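Local coordinates for CRISPR protein (Archaeoglobus fulgidus, PDB 4MJK) that probably serves as the Cas5-type subunit of an archaeal type I-A Cascade complex, the CRISPR RNA-guided assembly that recognises foreign nucleic acid, at residues 69-73 / 176-180; 129-133 / 255-260. All blocks are in the same frame, centred on the assembly; numbering follows the deposited sequence.

Both contacts use neighbouring strands of one antiparallel sheet: contact 1 uses the edge strand, 66-73, and contact 2 the next one in, 127-134. Contact 1 is the more deeply buried, about 7 Å from the chain centre to its own; contact 2 lies about 12 Å out and is partly buried. One backbone bond, one backbone-to-hydroxyl bond, two aromatic faces and a salt bridge join the loop 176-180 to the strand in the first, whereas the second is mostly apolar packing of a hairpin end with one long charge pair. They meet where Tyr178 OH and Thr176 OG1 reach Glu258 OE1 and Val259 O, both probably through hydrogen bonds, linking loop to hairpin.

Contact 1: residues 69-73 / 176-180; sequences IGWKA and TDYSF
A loop docks here on the edge strand of the Cas5 sheet, where Trp71 and Lys72 of 69-73 receive Asp177, Tyr178 and Ser179. Two bonds tie Trp71 to Ser179: Ser179 N gives a nearly straight one to Trp71 O (3.0 Å, N-H...O 173°), while Trp71 N reaches Ser179 OG at 3.1 Å, in the manner of the carbonyl a neighbouring strand would probably offer. With OG held between the backbone N and the carbonyl carbon (chi1 68°), the same hydroxyl lies over the face of the Trp71 indole, and Ser179 CB sits 4.0 Å from the centroid of the six-membered ring. Tyr30, Tyr201, Tyr228 and Trp130 also meet this indole. An alanine in place of the tryptophan would probably uncover Ser179 and open a gap among these rings. Gly70 suits its place because a CB there would run into Ser179 O. Lys72, extended beyond CG, lays its CD over the Tyr178 ring, 4.0 Å from the centroid, and places NZ in a salt bridge with Asp177 OD1 (2.9 Å), from 39° out of the carboxylate plane; the second bond, to OD2, is weak. Glu258 OE1 forms a second salt bridge with NZ and is hydrogen-bonded to Tyr178 OH, which steadies the far end of the ring. Thr176 OG1 accepts from Tyr178 N (3.1 Å), forming an ST turn that shapes the loop. The strand is the second of a ferredoxin-like sheet, the fold of the RAMP superfamily to which Cas5 belongs.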
loop_
_atom_site.group_PDB
_atom_site.type_symbol
_atom_site.label_atom_id
_atom_site.label_comp_id
_atom_site.label_asym_id
_atom_site.label_seq_id
_atom_site.Cartn_x
_atom_site.Cartn_y
_atom_site.Cartn_z
ATOM N N ILE A 69 1.673 -6.492 -25.465
ATOM C CA ILE A 69 1.793 -5.767 -24.212
ATOM C C ILE A 69 2.387 -6.685 -23.173
ATOM O O ILE A 69 1.818 -7.731 -22.865
ATOM C CB ILE A 69 0.447 -5.196 -23.720
ATOM C CG1 ILE A 69 0.634 -4.524 -22.348
ATOM C CG2 ILE A 69 -0.614 -6.281 -23.652
ATOM C CD1 ILE A 69 -0.587 -3.703 -21.894
ATOM N N GLY A 70 3.558 -6.308 -22.673
ATOM C CA GLY A 70 4.268 -7.069 -21.654
ATOM C C GLY A 70 4.818 -6.107 -20.616
ATOM O O GLY A 70 4.866 -4.897 -20.850
ATOM N N TRP A 71 5.239 -6.632 -19.470
ATOM C CA TRP A 71 5.714 -5.786 -18.394
ATOM C C TRP A 71 6.632 -6.587 -17.499
ATOM O O TRP A 71 6.622 -7.820 -17.527
ATOM C CB TRP A 71 4.538 -5.236 -17.570
ATOM C CG TRP A 71 3.658 -6.327 -17.009
ATOM C CD1 TRP A 71 3.738 -6.895 -15.765
ATOM C CD2 TRP A 71 2.598 -7.007 -17.693
ATOM N NE1 TRP A 71 2.780 -7.878 -15.633
ATOM C CE2 TRP A 71 2.074 -7.966 -16.810
ATOM C CE3 TRP A 71 2.042 -6.889 -18.974
ATOM C CZ2 TRP A 71 1.009 -8.791 -17.149
ATOM C CZ3 TRP A 71 0.979 -7.716 -19.314
ATOM C CH2 TRP A 71 0.481 -8.658 -18.406
ATOM N N LYS A 72 7.441 -5.869 -16.721
ATOM C CA LYS A 72 8.328 -6.480 -15.748
ATOM C C LYS A 72 8.622 -5.498 -14.623
ATOM O O LYS A 72 8.625 -4.280 -14.832
ATOM C CB LYS A 72 9.638 -6.932 -16.403
ATOM C CG LYS A 72 10.484 -5.789 -16.908
ATOM C CD LYS A 72 11.666 -6.281 -17.727
ATOM C CE LYS A 72 12.455 -5.099 -18.285
ATOM N NZ LYS A 72 13.642 -5.516 -19.131
ATOM N N ALA A 73 8.862 -6.036 -13.434
ATOM C CA ALA A 73 9.218 -5.224 -12.279
ATOM C C ALA A 73 10.655 -4.789 -12.480
ATOM O O ALA A 73 11.436 -5.542 -13.036
ATOM C CB ALA A 73 9.078 -6.036 -10.986
ATOM N N THR A 176 13.536 -13.426 -23.177
ATOM C CA THR A 176 12.702 -12.294 -22.759
ATOM C C THR A 176 12.690 -12.199 -21.250
ATOM O O THR A 176 12.790 -13.211 -20.560
ATOM C CB THR A 176 11.237 -12.363 -23.308
ATOM O OG1 THR A 176 10.526 -11.160 -22.966
ATOM C CG2 THR A 176 10.474 -13.561 -22.742
ATOM N N ASP A 177 12.622 -10.977 -20.741
ATOM C CA ASP A 177 12.408 -10.766 -19.320
ATOM C C ASP A 177 11.094 -10.013 -19.091
ATOM O O ASP A 177 10.843 -9.517 -17.997
ATOM C CB ASP A 177 13.614 -10.081 -18.645
ATOM C CG ASP A 177 13.998 -8.775 -19.292
ATOM O OD1 ASP A 177 13.207 -8.212 -20.053
ATOM O OD2 ASP A 177 15.107 -8.279 -19.016
ATOM N N TYR A 178 10.254 -9.964 -20.128
ATOM C CA TYR A 178 8.889 -9.437 -20.004
ATOM C C TYR A 178 7.845 -10.535 -19.932
ATOM O O TYR A 178 8.028 -11.614 -20.509
ATOM C CB TYR A 178 8.542 -8.578 -21.209
ATOM C CG TYR A 178 9.210 -7.234 -21.225
ATOM C CD1 TYR A 178 10.447 -7.068 -21.834
ATOM C CD2 TYR A 178 8.593 -6.130 -20.658
ATOM C CE1 TYR A 178 11.071 -5.835 -21.877
ATOM C CE2 TYR A 178 9.205 -4.887 -20.681
ATOM C CZ TYR A 178 10.443 -4.749 -21.305
ATOM O OH TYR A 178 11.058 -3.533 -21.345
ATOM N N SER A 179 6.727 -10.240 -19.270
ATOM C CA SER A 179 5.584 -11.136 -19.283
ATOM C C SER A 179 5.186 -11.435 -20.726
ATOM O O SER A 179 5.478 -10.653 -21.638
ATOM C CB SER A 179 4.405 -10.507 -18.515
ATOM O OG SER A 179 3.896 -9.369 -19.214
ATOM N N PHE A 180 4.517 -12.562 -20.945
ATOM C CA PHE A 180 4.062 -12.898 -22.281
ATOM C C PHE A 180 2.844 -13.800 -22.251
ATOM O O PHE A 180 2.655 -14.569 -21.316
ATOM C CB PHE A 180 5.182 -13.575 -23.067
ATOM C CG PHE A 180 5.757 -14.793 -22.386
ATOM C CD1 PHE A 180 6.812 -14.668 -21.481
ATOM C CD2 PHE A 180 5.253 -16.066 -22.663
ATOM C CE1 PHE A 180 7.353 -15.775 -20.867
ATOM C CE2 PHE A 180 5.796 -17.190 -22.050
ATOM C CZ PHE A 180 6.839 -17.041 -21.147
#

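Contact 2: residues 129-133 / 255-260; sequences RWFLV and AGGEVV
Apolar packing joins the inner strand 127-134 to the hairpin end 255-260, with Phe131 and Val260 at its centre. Three strands separate 127-134 from 258-263 in the sheet, yet the axes of 129-133 and 258-260 come within 8.1 Å, 64° apart, consistent with a sheet strongly curled between them. Val260 CG1 lies over the Phe131 ring, 3.8 Å from its centroid and displaced toward the CD2 rim; Val133 CG2 meets the same methyl at 3.9 Å. The ring reaches across because Phe131 CG stands anti to the backbone N (chi1 -175°). At its edge, CE2 comes within 3.5 Å of Glu258 O, while Ala255 CB borders CZ. A broad phenyl suits this span, and the branched valine sets a methyl against its face. Toward the surface, Arg129 NH1 and Glu258 OE1 form a long salt bridge (3.9 Å), their planar groups steeply turned; Asp7 is the stronger partner of Arg129, and Tyr178 that of Glu258. Ala255 and Glu258 bond both ways through their backbones around Gly256 and Gly257, the positive phi of Gly256 favouring glycine. This is a two-residue beta-hairpin with a type II' turn, at one end of the antiparallel sheet, packed against strand 127-134.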
loop_
_atom_site.group_PDB
_atom_site.type_symbol
_atom_site.label_atom_id
_atom_site.label_comp_id
_atom_site.label_asym_id
_atom_site.label_seq_id
_atom_site.Cartn_x
_atom_site.Cartn_y
_atom_site.Cartn_z
ATOM N N ARG A 129 7.967 -1.587 -15.608
ATOM C CA ARG A 129 8.112 -1.128 -16.984
ATOM C C ARG A 129 7.164 -1.889 -17.914
ATOM O O ARG A 129 7.135 -3.131 -17.899
ATOM C CB ARG A 129 9.561 -1.292 -17.470
ATOM C CG ARG A 129 9.763 -0.868 -18.946
ATOM C CD ARG A 129 11.249 -0.903 -19.382
ATOM N NE ARG A 129 12.064 -0.025 -18.544
ATOM C CZ ARG A 129 13.355 -0.215 -18.294
ATOM N NH1 ARG A 129 13.986 -1.251 -18.824
ATOM N NH2 ARG A 129 14.020 0.627 -17.513
ATOM N N TRP A 130 6.401 -1.151 -18.716
ATOM C CA TRP A 130 5.563 -1.747 -19.755
ATOM C C TRP A 130 6.203 -1.557 -21.125
ATOM O O TRP A 130 6.841 -0.532 -21.394
ATOM C CB TRP A 130 4.164 -1.129 -19.777
ATOM C CG TRP A 130 3.170 -1.806 -18.874
ATOM C CD1 TRP A 130 2.304 -2.813 -19.201
ATOM C CD2 TRP A 130 2.929 -1.501 -17.495
ATOM N NE1 TRP A 130 1.537 -3.160 -18.104
ATOM C CE2 TRP A 130 1.907 -2.371 -17.044
ATOM C CE3 TRP A 130 3.484 -0.585 -16.599
ATOM C CZ2 TRP A 130 1.432 -2.353 -15.726
ATOM C CZ3 TRP A 130 2.993 -0.552 -15.287
ATOM C CH2 TRP A 130 1.986 -1.437 -14.863
ATOM N N PHE A 131 6.031 -2.558 -21.983
ATOM C CA PHE A 131 6.516 -2.511 -23.352
ATOM C C PHE A 131 5.296 -2.857 -24.191
ATOM O O PHE A 131 4.808 -4.000 -24.161
ATOM C CB PHE A 131 7.659 -3.532 -23.530
ATOM C CG PHE A 131 8.337 -3.505 -24.888
ATOM C CD1 PHE A 131 7.983 -2.581 -25.855
ATOM C CD2 PHE A 131 9.345 -4.419 -25.179
ATOM C CE1 PHE A 131 8.622 -2.571 -27.103
ATOM C CE2 PHE A 131 9.997 -4.404 -26.426
ATOM C CZ PHE A 131 9.626 -3.478 -27.381
ATOM N N LEU A 132 4.779 -1.848 -24.891
ATOM C CA LEU A 132 3.613 -1.994 -25.746
ATOM C C LEU A 132 4.049 -1.847 -27.195
ATOM O O LEU A 132 4.942 -1.044 -27.503
ATOM C CB LEU A 132 2.551 -0.932 -25.422
ATOM C CG LEU A 132 1.648 -1.223 -24.208
ATOM C CD1 LEU A 132 2.455 -1.152 -22.926
ATOM C CD2 LEU A 132 0.467 -0.253 -24.147
ATOM N N VAL A 133 3.430 -2.622 -28.079
ATOM C CA VAL A 133 3.707 -2.501 -29.508
ATOM C C VAL A 133 2.374 -2.302 -30.223
ATOM O O VAL A 133 1.435 -3.043 -29.966
ATOM C CB VAL A 133 4.410 -3.765 -30.084
ATOM C CG1 VAL A 133 4.623 -3.608 -31.605
ATOM C CG2 VAL A 133 5.753 -4.030 -29.374
ATOM N N ALA A 255 13.408 -4.288 -29.519
ATOM C CA ALA A 255 14.016 -2.970 -29.639
ATOM C C ALA A 255 15.269 -2.992 -28.783
ATOM O O ALA A 255 15.192 -2.966 -27.552
ATOM C CB ALA A 255 13.058 -1.885 -29.154
ATOM N N GLY A 256 16.428 -3.054 -29.427
ATOM C CA GLY A 256 17.661 -3.213 -28.681
ATOM C C GLY A 256 17.572 -4.507 -27.905
ATOM O O GLY A 256 17.262 -5.552 -28.475
ATOM N N GLY A 257 17.823 -4.448 -26.601
ATOM C CA GLY A 257 17.761 -5.647 -25.783
ATOM C C GLY A 257 16.367 -6.015 -25.292
ATOM O O GLY A 257 16.170 -7.097 -24.747
ATOM N N GLU A 258 15.398 -5.125 -25.477
ATOM C CA GLU A 258 14.057 -5.355 -24.944
ATOM C C GLU A 258 13.253 -6.206 -25.914
ATOM O O GLU A 258 13.106 -5.853 -27.088
ATOM C CB GLU A 258 13.329 -4.036 -24.713
ATOM C CG GLU A 258 14.145 -2.957 -23.976
ATOM C CD GLU A 258 14.499 -3.344 -22.543
ATOM O OE1 GLU A 258 13.597 -3.761 -21.783
ATOM O OE2 GLU A 258 15.689 -3.226 -22.171
ATOM N N VAL A 259 12.729 -7.321 -25.421
ATOM C CA VAL A 259 11.944 -8.226 -26.254
ATOM C C VAL A 259 10.588 -8.527 -25.628
ATOM O O VAL A 259 10.500 -8.939 -24.478
ATOM C CB VAL A 259 12.677 -9.560 -26.492
ATOM C CG1 VAL A 259 11.867 -10.452 -27.445
ATOM C CG2 VAL A 259 14.074 -9.311 -27.051
ATOM N N VAL A 260 9.518 -8.316 -26.379
ATOM C CA VAL A 260 8.218 -8.679 -25.864
ATOM C C VAL A 260 7.468 -9.548 -26.877
ATOM O O VAL A 260 7.563 -9.343 -28.079
ATOM C CB VAL A 260 7.394 -7.437 -25.489
ATOM C CG1 VAL A 260 7.017 -6.625 -26.742
ATOM C CG2 VAL A 260 6.173 -7.849 -24.697
#